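Local coordinates for protein uric acid oxidase (Arthrobacter globiformis, PDB 1VAX) that catalyses the oxidation of uric acid by molecular oxygen to 5-hydroxyisourate, which is then processed further to (S)-allantoin, at residues Val15-Val20 / Thr63-Ala68; Glu152-Pro157 / Leu164-Asp169. All blocks are in the same frame, centred on the assembly; numbering follows the deposited sequence.

Contact 1. Residues Val15-Val20 / Thr63-Ala68; sequences VRLVKV and TVYAFA
Tyr65 and Arg16 make the one hydrogen bond between this strand and this helix. Tyr65 OH donates to the backbone carbonyl Arg16 O at 2.8 Å. The oxygen lies at the edge of the phenol ring and in its plane. The hydroxyl sits well above the plane of that carbonyl, with a C=O...donor angle of 129°. Tyr65 CG stands anti to the carbonyl carbon of its own residue (chi1 -72°), and the long side chain carries the hydroxyl from the helix to the strand.

The apolar contacts lie around that bond. Val15 CG1 meets the hydroxyl end of the tyrosine, 3.4 Å from Tyr65 OH. The same methyl touches Val64 CG1 at 4.2 Å. Leu17 passes the tyrosine alongside, running the other way. Its CG is anti to the backbone N, and the CD2 methyl reaches both Tyr65 CD1, at 3.8 Å, and Ala68 CB, also at 3.8 Å.

A third kind of contact sets the aliphatic part of Lys19 against a backbone carbonyl. Its CE is 3.1 Å from Ala68 O, at the last turn of the helix. The chain bends at chi2 and chi4, and NZ turns back to give a 2.9 Å hydrogen bond to Val20 O. The same NZ forms a salt bridge with Glu257 of the second subunit.

The segments run nearly parallel, 10° apart, with their axes 9.7 Å from each other. Here helix 57-68 packs on strand 3-21 of the large antiparallel sheet. Strand 28-40 pairs with this strand in the same chain. Val18 and Lys19 also join a strand of the second subunit, which continues the sheet across the interface. Helix 75-89 packs against Thr63 and Phe67.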
ATOM      1  N   VAL A  15     -13.539  -2.800  11.924  1.00 16.03           N
ATOM      2  CA  VAL A  15     -14.870  -2.223  11.836  1.00 17.99           C
ATOM      3  C   VAL A  15     -14.600  -0.723  11.947  1.00 19.01           C
ATOM      4  O   VAL A  15     -14.194  -0.236  13.004  1.00 19.61           O
ATOM      5  CB  VAL A  15     -15.755  -2.695  13.015  1.00 19.13           C
ATOM      6  CG1 VAL A  15     -17.103  -1.975  12.993  1.00 17.12           C
ATOM      7  CG2 VAL A  15     -15.961  -4.210  12.927  1.00 14.86           C
ATOM      8  N   ARG A  16     -14.785  -0.004  10.844  1.00 19.73           N
ATOM      9  CA  ARG A  16     -14.535   1.435  10.828  1.00 20.02           C
ATOM     10  C   ARG A  16     -15.713   2.200  11.395  1.00 21.06           C
ATOM     11  O   ARG A  16     -16.823   2.170  10.851  1.00 22.32           O
ATOM     12  CB  ARG A  16     -14.222   1.896   9.409  1.00 18.99           C
ATOM     13  CG  ARG A  16     -12.886   1.384   8.901  1.00 21.17           C
ATOM     14  CD  ARG A  16     -11.716   2.195   9.460  1.00 21.19           C
ATOM     15  NE  ARG A  16     -11.708   3.553   8.924  1.00 24.40           N
ATOM     16  CZ  ARG A  16     -12.143   4.628   9.577  1.00 24.04           C
ATOM     17  NH1 ARG A  16     -12.099   5.816   8.992  1.00 27.26           N
ATOM     18  NH2 ARG A  16     -12.605   4.519  10.814  1.00 25.99           N
ATOM     19  N   LEU A  17     -15.452   2.897  12.493  1.00 20.11           N
ATOM     20  CA  LEU A  17     -16.476   3.653  13.189  1.00 21.85           C
ATOM     21  C   LEU A  17     -16.156   5.128  13.322  1.00 20.42           C
ATOM     22  O   LEU A  17     -15.034   5.500  13.657  1.00 19.08           O
ATOM     23  CB  LEU A  17     -16.676   3.045  14.590  1.00 21.72           C
ATOM     24  CG  LEU A  17     -17.495   3.702  15.719  1.00 26.34           C
ATOM     25  CD1 LEU A  17     -16.769   4.907  16.261  1.00 29.75           C
ATOM     26  CD2 LEU A  17     -18.891   4.077  15.227  1.00 24.83           C
ATOM     27  N   VAL A  18     -17.146   5.965  13.034  1.00 19.46           N
ATOM     28  CA  VAL A  18     -16.990   7.399  13.216  1.00 19.59           C
ATOM     29  C   VAL A  18     -18.156   7.816  14.096  1.00 20.81           C
ATOM     30  O   VAL A  18     -19.321   7.600  13.747  1.00 19.49           O
ATOM     31  CB  VAL A  18     -17.029   8.190  11.894  1.00 21.48           C
ATOM     32  CG1 VAL A  18     -17.111   9.690  12.198  1.00 22.55           C
ATOM     33  CG2 VAL A  18     -15.768   7.912  11.086  1.00 22.18           C
ATOM     34  N   LYS A  19     -17.830   8.379  15.256  1.00 20.68           N
ATOM     35  CA  LYS A  19     -18.837   8.835  16.209  1.00 22.02           C
ATOM     36  C   LYS A  19     -18.830  10.356  16.277  1.00 21.95           C
ATOM     37  O   LYS A  19     -17.807  10.974  16.597  1.00 19.43           O
ATOM     38  CB  LYS A  19     -18.553   8.269  17.605  1.00 22.33           C
ATOM     39  CG  LYS A  19     -19.530   8.745  18.685  1.00 25.63           C
ATOM     40  CD  LYS A  19     -20.951   8.289  18.381  1.00 28.74           C
ATOM     41  CE  LYS A  19     -21.926   8.707  19.473  1.00 32.73           C
ATOM     42  NZ  LYS A  19     -22.032  10.183  19.598  1.00 33.35           N
ATOM     43  N   VAL A  20     -19.968  10.956  15.953  1.00 20.07           N
ATOM     44  CA  VAL A  20     -20.085  12.404  15.999  1.00 21.59           C
ATOM     45  C   VAL A  20     -20.850  12.793  17.257  1.00 24.04           C
ATOM     46  O   VAL A  20     -21.935  12.267  17.519  1.00 23.40           O
ATOM     47  CB  VAL A  20     -20.860  12.970  14.778  1.00 21.18           C
ATOM     48  CG1 VAL A  20     -21.014  14.481  14.922  1.00 20.75           C
ATOM     49  CG2 VAL A  20     -20.135  12.640  13.489  1.00 20.78           C
ATOM     50  N   THR A  63     -22.594  -5.000  17.646  1.00 18.77           N
ATOM     51  CA  THR A  63     -22.420  -4.574  19.027  1.00 19.00           C
ATOM     52  C   THR A  63     -21.524  -3.338  19.134  1.00 20.57           C
ATOM     53  O   THR A  63     -21.749  -2.475  19.985  1.00 19.60           O
ATOM     54  CB  THR A  63     -21.847  -5.721  19.887  1.00 19.56           C
ATOM     55  OG1 THR A  63     -22.702  -6.872  19.773  1.00 20.22           O
ATOM     56  CG2 THR A  63     -21.774  -5.305  21.348  1.00 20.32           C
ATOM     57  N   VAL A  64     -20.510  -3.259  18.277  1.00 20.16           N
ATOM     58  CA  VAL A  64     -19.609  -2.105  18.264  1.00 20.78           C
ATOM     59  C   VAL A  64     -20.405  -0.827  17.958  1.00 19.81           C
ATOM     60  O   VAL A  64     -20.281   0.187  18.653  1.00 20.38           O
ATOM     61  CB  VAL A  64     -18.497  -2.280  17.191  1.00 21.74           C
ATOM     62  CG1 VAL A  64     -17.748  -0.967  16.976  1.00 20.96           C
ATOM     63  CG2 VAL A  64     -17.521  -3.363  17.631  1.00 22.39           C
ATOM     64  N   TYR A  65     -21.238  -0.883  16.925  1.00 18.88           N
ATOM     65  CA  TYR A  65     -22.033   0.281  16.543  1.00 17.77           C
ATOM     66  C   TYR A  65     -23.095   0.629  17.575  1.00 19.09           C
ATOM     67  O   TYR A  65     -23.331   1.806  17.855  1.00 18.49           O
ATOM     68  CB  TYR A  65     -22.674   0.057  15.168  1.00 18.49           C
ATOM     69  CG  TYR A  65     -21.668   0.113  14.037  1.00 16.81           C
ATOM     70  CD1 TYR A  65     -20.931   1.272  13.796  1.00 19.53           C
ATOM     71  CD2 TYR A  65     -21.422  -1.001  13.238  1.00 19.24           C
ATOM     72  CE1 TYR A  65     -19.968   1.324  12.789  1.00 16.91           C
ATOM     73  CE2 TYR A  65     -20.457  -0.964  12.224  1.00 18.04           C
ATOM     74  CZ  TYR A  65     -19.737   0.201  12.011  1.00 19.18           C
ATOM     75  OH  TYR A  65     -18.777   0.243  11.036  1.00 19.67           O
ATOM     76  N   ALA A  66     -23.731  -0.390  18.147  1.00 19.76           N
ATOM     77  CA  ALA A  66     -24.764  -0.160  19.149  1.00 20.89           C
ATOM     78  C   ALA A  66     -24.158   0.519  20.374  1.00 20.97           C
ATOM     79  O   ALA A  66     -24.724   1.475  20.907  1.00 20.62           O
ATOM     80  CB  ALA A  66     -25.421  -1.482  19.549  1.00 19.52           C
ATOM     81  N   PHE A  67     -23.005   0.027  20.815  1.00 19.38           N
ATOM     82  CA  PHE A  67     -22.347   0.609  21.974  1.00 20.32           C
ATOM     83  C   PHE A  67     -21.853   2.015  21.670  1.00 19.11           C
ATOM     84  O   PHE A  67     -21.833   2.864  22.556  1.00 18.88           O
ATOM     85  CB  PHE A  67     -21.167  -0.260  22.444  1.00 18.05           C
ATOM     86  CG  PHE A  67     -21.570  -1.461  23.274  1.00 20.98           C
ATOM     87  CD1 PHE A  67     -20.604  -2.197  23.960  1.00 22.14           C
ATOM     88  CD2 PHE A  67     -22.905  -1.860  23.368  1.00 20.48           C
ATOM     89  CE1 PHE A  67     -20.956  -3.314  24.731  1.00 23.29           C
ATOM     90  CE2 PHE A  67     -23.272  -2.977  24.137  1.00 23.05           C
ATOM     91  CZ  PHE A  67     -22.291  -3.705  24.820  1.00 22.74           C
ATOM     92  N   ALA A  68     -21.464   2.265  20.422  1.00 17.73           N
ATOM     93  CA  ALA A  68     -20.967   3.585  20.041  1.00 18.68           C
ATOM     94  C   ALA A  68     -22.029   4.663  20.250  1.00 19.29           C
ATOM     95  O   ALA A  68     -21.708   5.805  20.570  1.00 17.78           O
ATOM     96  CB  ALA A  68     -20.509   3.579  18.585  1.00 19.97           C
TER

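Contact 2. Residues Glu152-Pro157 / Leu164-Asp169; sequences EFHGFP and LQETTD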
ATOM      1  N   GLU A 152      25.824  10.245  16.128  1.00 22.20           N
ATOM      2  CA  GLU A 152      27.043   9.629  15.636  1.00 22.62           C
ATOM      3  C   GLU A 152      26.969   8.122  15.803  1.00 22.60           C
ATOM      4  O   GLU A 152      26.037   7.594  16.424  1.00 21.57           O
ATOM      5  CB  GLU A 152      28.282  10.201  16.342  1.00 24.53           C
ATOM      6  CG  GLU A 152      28.061  10.823  17.703  1.00 24.98           C
ATOM      7  CD  GLU A 152      29.294  11.580  18.206  1.00 29.40           C
ATOM      8  OE1 GLU A 152      30.409  11.019  18.151  1.00 27.87           O
ATOM      9  OE2 GLU A 152      29.150  12.734  18.661  1.00 28.45           O
ATOM     10  N   PHE A 153      27.923   7.429  15.197  1.00 21.42           N
ATOM     11  CA  PHE A 153      27.994   5.980  15.293  1.00 21.45           C
ATOM     12  C   PHE A 153      29.421   5.560  15.013  1.00 21.14           C
ATOM     13  O   PHE A 153      29.882   5.583  13.870  1.00 20.34           O
ATOM     14  CB  PHE A 153      27.054   5.299  14.298  1.00 20.29           C
ATOM     15  CG  PHE A 153      26.928   3.815  14.514  1.00 20.24           C
ATOM     16  CD1 PHE A 153      26.528   3.312  15.752  1.00 24.90           C
ATOM     17  CD2 PHE A 153      27.227   2.917  13.498  1.00 20.80           C
ATOM     18  CE1 PHE A 153      26.429   1.927  15.974  1.00 22.16           C
ATOM     19  CE2 PHE A 153      27.131   1.540  13.706  1.00 22.56           C
ATOM     20  CZ  PHE A 153      26.730   1.045  14.952  1.00 22.23           C
ATOM     21  N   HIS A 154      30.118   5.185  16.077  1.00 20.67           N
ATOM     22  CA  HIS A 154      31.504   4.768  15.981  1.00 20.46           C
ATOM     23  C   HIS A 154      31.829   3.790  17.100  1.00 21.11           C
ATOM     24  O   HIS A 154      31.020   3.576  18.007  1.00 21.56           O
ATOM     25  CB  HIS A 154      32.408   6.005  16.063  1.00 18.95           C
ATOM     26  CG  HIS A 154      32.066   6.932  17.189  1.00 18.95           C
ATOM     27  ND1 HIS A 154      32.345   6.640  18.507  1.00 20.69           N
ATOM     28  CD2 HIS A 154      31.451   8.139  17.194  1.00 18.98           C
ATOM     29  CE1 HIS A 154      31.920   7.628  19.275  1.00 20.67           C
ATOM     30  NE2 HIS A 154      31.372   8.550  18.503  1.00 20.27           N
ATOM     31  N   GLY A 155      33.006   3.181  17.029  1.00 21.31           N
ATOM     32  CA  GLY A 155      33.401   2.239  18.058  1.00 21.62           C
ATOM     33  C   GLY A 155      32.841   0.839  17.894  1.00 23.54           C
ATOM     34  O   GLY A 155      32.958   0.017  18.803  1.00 24.32           O
ATOM     35  N   PHE A 156      32.226   0.558  16.747  1.00 23.11           N
ATOM     36  CA  PHE A 156      31.682  -0.770  16.500  1.00 23.58           C
ATOM     37  C   PHE A 156      32.807  -1.659  15.980  1.00 25.12           C
ATOM     38  O   PHE A 156      33.791  -1.159  15.440  1.00 24.51           O
ATOM     39  CB  PHE A 156      30.537  -0.718  15.479  1.00 23.45           C
ATOM     40  CG  PHE A 156      30.833   0.120  14.259  1.00 23.11           C
ATOM     41  CD1 PHE A 156      30.595   1.494  14.267  1.00 22.01           C
ATOM     42  CD2 PHE A 156      31.338  -0.465  13.102  1.00 21.43           C
ATOM     43  CE1 PHE A 156      30.851   2.274  13.136  1.00 22.45           C
ATOM     44  CE2 PHE A 156      31.600   0.304  11.967  1.00 22.30           C
ATOM     45  CZ  PHE A 156      31.355   1.678  11.985  1.00 21.67           C
ATOM     46  N   PRO A 157      32.674  -2.989  16.134  1.00 25.08           N
ATOM     47  CA  PRO A 157      33.694  -3.937  15.675  1.00 26.49           C
ATOM     48  C   PRO A 157      33.781  -3.960  14.159  1.00 26.59           C
ATOM     49  O   PRO A 157      32.761  -3.875  13.475  1.00 24.82           O
ATOM     50  CB  PRO A 157      33.200  -5.289  16.203  1.00 27.77           C
ATOM     51  CG  PRO A 157      32.134  -4.948  17.191  1.00 29.82           C
ATOM     52  CD  PRO A 157      31.510  -3.706  16.669  1.00 26.19           C
ATOM     53  N   LEU A 164      31.362  -0.283   6.703  1.00 22.61           N
ATOM     54  CA  LEU A 164      30.811   0.959   7.243  1.00 23.81           C
ATOM     55  C   LEU A 164      31.896   1.773   7.937  1.00 23.45           C
ATOM     56  O   LEU A 164      32.667   1.239   8.737  1.00 22.85           O
ATOM     57  CB  LEU A 164      29.691   0.656   8.247  1.00 24.45           C
ATOM     58  CG  LEU A 164      29.046   1.874   8.924  1.00 26.50           C
ATOM     59  CD1 LEU A 164      28.338   2.730   7.875  1.00 25.18           C
ATOM     60  CD2 LEU A 164      28.057   1.417   9.991  1.00 26.69           C
ATOM     61  N   GLN A 165      31.952   3.066   7.635  1.00 21.99           N
ATOM     62  CA  GLN A 165      32.950   3.942   8.243  1.00 22.26           C
ATOM     63  C   GLN A 165      32.391   4.620   9.492  1.00 22.19           C
ATOM     64  O   GLN A 165      31.185   4.853   9.596  1.00 20.82           O
ATOM     65  CB  GLN A 165      33.398   5.015   7.245  1.00 22.94           C
ATOM     66  CG  GLN A 165      34.112   4.476   6.018  1.00 25.94           C
ATOM     67  CD  GLN A 165      35.335   3.645   6.367  1.00 27.70           C
ATOM     68  OE1 GLN A 165      36.170   4.053   7.174  1.00 27.38           O
ATOM     69  NE2 GLN A 165      35.449   2.475   5.752  1.00 31.62           N
ATOM     70  N   GLU A 166      33.269   4.924  10.444  1.00 19.99           N
ATOM     71  CA  GLU A 166      32.847   5.600  11.663  1.00 20.72           C
ATOM     72  C   GLU A 166      32.443   7.030  11.317  1.00 20.79           C
ATOM     73  O   GLU A 166      32.950   7.602  10.356  1.00 19.87           O
ATOM     74  CB  GLU A 166      33.987   5.632  12.679  1.00 21.21           C
ATOM     75  CG  GLU A 166      34.352   4.280  13.261  1.00 25.11           C
ATOM     76  CD  GLU A 166      35.390   4.397  14.356  1.00 27.14           C
ATOM     77  OE1 GLU A 166      36.566   4.685  14.040  1.00 30.79           O
ATOM     78  OE2 GLU A 166      35.026   4.211  15.536  1.00 29.21           O
ATOM     79  N   THR A 167      31.536   7.608  12.096  1.00 21.32           N
ATOM     80  CA  THR A 167      31.105   8.973  11.837  1.00 21.16           C
ATOM     81  C   THR A 167      30.660   9.670  13.113  1.00 19.83           C
ATOM     82  O   THR A 167      30.105   9.042  14.013  1.00 19.39           O
ATOM     83  CB  THR A 167      29.942   9.014  10.822  1.00 23.92           C
ATOM     84  OG1 THR A 167      29.656  10.375  10.484  1.00 28.79           O
ATOM     85  CG2 THR A 167      28.694   8.382  11.405  1.00 24.58           C
ATOM     86  N   THR A 168      30.914  10.971  13.189  1.00 18.89           N
ATOM     87  CA  THR A 168      30.510  11.749  14.353  1.00 21.30           C
ATOM     88  C   THR A 168      29.400  12.737  13.991  1.00 21.23           C
ATOM     89  O   THR A 168      29.037  13.594  14.799  1.00 21.35           O
ATOM     90  CB  THR A 168      31.683  12.538  14.944  1.00 20.87           C
ATOM     91  OG1 THR A 168      32.195  13.443  13.957  1.00 22.10           O
ATOM     92  CG2 THR A 168      32.792  11.583  15.394  1.00 23.08           C
ATOM     93  N   ASP A 169      28.863  12.615  12.781  1.00 20.88           N
ATOM     94  CA  ASP A 169      27.784  13.504  12.329  1.00 22.21           C
ATOM     95  C   ASP A 169      26.994  12.816  11.225  1.00 22.75           C
ATOM     96  O   ASP A 169      27.481  12.651  10.105  1.00 21.80           O
ATOM     97  CB  ASP A 169      28.351  14.828  11.792  1.00 25.35           C
ATOM     98  CG  ASP A 169      27.288  15.926  11.671  1.00 31.34           C
ATOM     99  OD1 ASP A 169      26.075  15.611  11.698  1.00 34.16           O
ATOM    100  OD2 ASP A 169      27.668  17.112  11.538  1.00 33.90           O
TER
HETATM  101  O   HOH W   1      29.028   4.835  11.256  1.00 19.83           O
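Glu166 reaches across to His154 and Gly155 with its whole side chain. Its CB lies 3.8 Å from His154 CB. CG continues past the same residue and also comes within 4.0 Å of Phe156 CE1. CD follows an extended path (chi2 -174°) and stands beside Gly155 N. At the tip, OE2 accepts a 2.7 Å hydrogen bond from Gly155 N on its anti lone pair. OE2 also touches His154 CB, at 3.2 Å. The carboxylate thus holds the backbone where the chain turns at the glycine.

The neighbouring backbones form a single antiparallel bridge, the hydrogen-bonded pair Phe153 and Thr167. Phe153 N gives a fairly straight bond to Thr167 O, at 3.0 Å and 166°. The return bond, Thr167 N to Phe153 O, is longer at 3.2 Å. One water donates to both Phe153 O and Gln165 O, so Phe153 O has two donors. The bridge joins two arms of the long loop between strands 133-147 and 172-182. Phe153 is a probable urate-binding residue, so the bridge ties part of the pocket to the other arm. The Phe153 side chain also touches Arg170, likewise a probable urate-binding residue.

Leu164 fits against two aromatic rings. Its CD2 methyl meets the Phe153 ring at the edge and in plane, 3.8 Å from CE2. Leu164 CG touches Phe156 CZ, and the two side chains cross at about a right angle. Phe156 CD1 lies over one face of the Phe153 ring, offset toward the rim.

Next to the bridge, Glu152 CB packs on Thr168 CA. His154 NE2 donates to Glu152 OE1 at 2.7 Å, with the acceptor near the imidazole plane. Glu152 OE2 is bonded to His208. Across the interface, Asn51 of the third subunit donates to His154 O.

Contact 1 and contact 2 lie on opposite sides of the chain's centre. Their centres are 51 Å apart and their nearest atoms about 39 Å apart. Both touch the third subunit, and they fall in different halves of the sequence. Their links to the active site also differ. In contact 1 the side chain of Val15 is about 4 Å from that of Lys12, a probable charge-relay residue. In contact 2 the side chain of Phe153 is about 5 Å from that of Gln213, and both probably bind urate. Leu164 of contact 2 packs on Asp58 of the third subunit, another probable urate-binding residue, consistent with a pocket built between subunits.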